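Local atomic coordinates of FOG-3 protein (Caenorhabditis elegans, PDB entry 5TD6), a protein that binds RNA and assembles into a multimer that specifies sperm fate in the nematode germline, here represented by its BTG/Tob domain. Residues A30-Y35 / S63-S68. The protein carries 2 engineered substitutions. Sequence-based numbering, arbitrary orientation.
Sequences AELGNY and SLCFAS
A helix-helix contact inside the BTG/Tob domain brings Cys65 of helix 65-71 against Leu32 and Tyr35, which lie one turn apart on helix 22-41. Cys65 is the main point of contact. Its CB sits over one face of the Tyr35 ring in a CH-pi contact, 3.5 Å from the ring centroid and shifted toward the CD2-CE2 rim; the closest approach, CB to Tyr35 CE2, is 3.3 Å. The chi1 of 60° places Cys65 SG between the backbone N and the carbonyl carbon. From there the sulfur makes an oblique sulfur-aromatic contact with the Tyr35 ring, 4.6 Å from its centroid, and also meets Leu32 CD1 at 4.0 Å. The same SG lies over one face of the Phe66 ring, 3.9 Å above its plane and offset toward the rim. Tyr35 reaches across because its CG is anti to the backbone N (chi1 165°), which sends the ring out toward the shorter helix. The other methyl of Leu32, CD2, approaches Phe66 CE1 obliquely at 4.3 Å. One water links the polar rim of this otherwise apolar contact, lying 2.8 Å from Tyr35 OH and accepting a hydrogen bond from Cys65 N at 3.1 Å, so the water bridges the phenol and the backbone of Cys65. Leu64 O accepts from both the backbone N and OG of Ser68. Further along helix 22-41, the ring of His39 meets that of Tyr35 with their planes about 20° apart, while Phe66 also packs on Leu84 and on Ile58, joining the helix pair to strand 58-59 of the antiparallel sheet.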
loop_
_atom_site.group_PDB
_atom_site.type_symbol
_atom_site.label_atom_id
_atom_site.label_comp_id
_atom_site.label_asym_id
_atom_site.label_seq_id
_atom_site.Cartn_x
_atom_site.Cartn_y
_atom_site.Cartn_z
ATOM N N ALA B 30 2.433 -1.125 -13.616
ATOM C CA ALA B 30 2.466 0.143 -14.335
ATOM C C ALA B 30 1.395 0.153 -15.420
ATOM O O ALA B 30 0.650 1.118 -15.557
ATOM C CB ALA B 30 3.834 0.382 -14.931
ATOM N N GLU B 31 1.304 -0.941 -16.166
ATOM C CA GLU B 31 0.303 -1.077 -17.221
ATOM C C GLU B 31 -1.127 -1.068 -16.687
ATOM O O GLU B 31 -2.014 -0.435 -17.261
ATOM C CB GLU B 31 0.541 -2.356 -18.014
ATOM C CG GLU B 31 1.691 -2.243 -18.974
ATOM C CD GLU B 31 1.444 -1.172 -20.024
ATOM O OE1 GLU B 31 0.374 -1.201 -20.671
ATOM O OE2 GLU B 31 2.311 -0.293 -20.185
ATOM N N LEU B 32 -1.350 -1.782 -15.591
ATOM C CA LEU B 32 -2.669 -1.811 -14.981
ATOM C C LEU B 32 -3.050 -0.413 -14.505
ATOM O O LEU B 32 -4.194 0.027 -14.658
ATOM C CB LEU B 32 -2.696 -2.804 -13.821
ATOM C CG LEU B 32 -4.013 -2.903 -13.067
ATOM C CD1 LEU B 32 -5.102 -3.410 -14.003
ATOM C CD2 LEU B 32 -3.839 -3.841 -11.890
ATOM N N GLY B 33 -2.072 0.284 -13.940
ATOM C CA GLY B 33 -2.279 1.614 -13.426
ATOM C C GLY B 33 -2.707 2.538 -14.548
ATOM O O GLY B 33 -3.647 3.312 -14.407
ATOM N N ASN B 34 -2.019 2.454 -15.679
ATOM C CA ASN B 34 -2.379 3.284 -16.820
ATOM C C ASN B 34 -3.790 2.987 -17.327
ATOM O O ASN B 34 -4.566 3.916 -17.537
ATOM C CB ASN B 34 -1.358 3.118 -17.946
ATOM C CG ASN B 34 0.019 3.621 -17.553
ATOM O OD1 ASN B 34 0.158 4.397 -16.603
ATOM N ND2 ASN B 34 1.047 3.179 -18.277
ATOM N N TYR B 35 -4.129 1.707 -17.507
ATOM C CA TYR B 35 -5.483 1.341 -17.924
ATOM C C TYR B 35 -6.516 1.917 -16.975
ATOM O O TYR B 35 -7.557 2.416 -17.398
ATOM C CB TYR B 35 -5.690 -0.181 -17.994
ATOM C CG TYR B 35 -7.168 -0.575 -18.065
ATOM C CD1 TYR B 35 -7.828 -0.668 -19.291
ATOM C CD2 TYR B 35 -7.905 -0.844 -16.908
ATOM C CE1 TYR B 35 -9.169 -1.015 -19.366
ATOM C CE2 TYR B 35 -9.255 -1.183 -16.972
ATOM C CZ TYR B 35 -9.878 -1.275 -18.207
ATOM O OH TYR B 35 -11.211 -1.621 -18.274
ATOM N N SER B 63 -13.003 -8.951 -15.953
ATOM C CA SER B 63 -12.438 -7.718 -16.505
ATOM C C SER B 63 -11.163 -8.038 -17.256
ATOM O O SER B 63 -10.253 -8.671 -16.715
ATOM C CB SER B 63 -12.157 -6.685 -15.419
ATOM O OG SER B 63 -13.352 -6.141 -14.893
ATOM N N LEU B 64 -11.088 -7.596 -18.505
ATOM C CA LEU B 64 -9.955 -7.952 -19.354
ATOM C C LEU B 64 -8.694 -7.176 -19.028
ATOM O O LEU B 64 -7.625 -7.501 -19.535
ATOM C CB LEU B 64 -10.316 -7.760 -20.826
ATOM C CG LEU B 64 -11.235 -8.877 -21.322
ATOM C CD1 LEU B 64 -11.969 -8.459 -22.586
ATOM C CD2 LEU B 64 -10.424 -10.138 -21.554
ATOM N N CYS B 65 -8.795 -6.174 -18.158
ATOM C CA CYS B 65 -7.622 -5.372 -17.876
ATOM C C CYS B 65 -6.498 -6.206 -17.257
ATOM O O CYS B 65 -5.326 -5.924 -17.471
ATOM C CB CYS B 65 -7.975 -4.192 -16.958
ATOM S SG CYS B 65 -8.666 -4.615 -15.341
ATOM N N PHE B 66 -6.839 -7.238 -16.500
ATOM C CA PHE B 66 -5.779 -8.049 -15.907
ATOM C C PHE B 66 -4.954 -8.817 -16.952
ATOM O O PHE B 66 -3.723 -8.757 -16.933
ATOM C CB PHE B 66 -6.376 -9.002 -14.882
ATOM C CG PHE B 66 -7.011 -8.284 -13.733
ATOM C CD1 PHE B 66 -6.221 -7.672 -12.774
ATOM C CD2 PHE B 66 -8.383 -8.174 -13.640
ATOM C CE1 PHE B 66 -6.790 -6.982 -11.725
ATOM C CE2 PHE B 66 -8.963 -7.491 -12.578
ATOM C CZ PHE B 66 -8.166 -6.894 -11.623
ATOM N N ALA B 67 -5.629 -9.513 -17.863
ATOM C CA ALA B 67 -4.940 -10.300 -18.896
ATOM C C ALA B 67 -4.159 -9.409 -19.856
ATOM O O ALA B 67 -3.025 -9.713 -20.225
ATOM C CB ALA B 67 -5.936 -11.153 -19.671
ATOM N N SER B 68 -4.768 -8.310 -20.269
ATOM C CA SER B 68 -4.104 -7.416 -21.205
ATOM C C SER B 68 -2.931 -6.696 -20.537
ATOM O O SER B 68 -1.932 -6.428 -21.180
ATOM C CB SER B 68 -5.105 -6.417 -21.783
ATOM O OG SER B 68 -5.526 -5.520 -20.788
HETATM O O HOH W 1 -11.256 -4.372 -17.647
#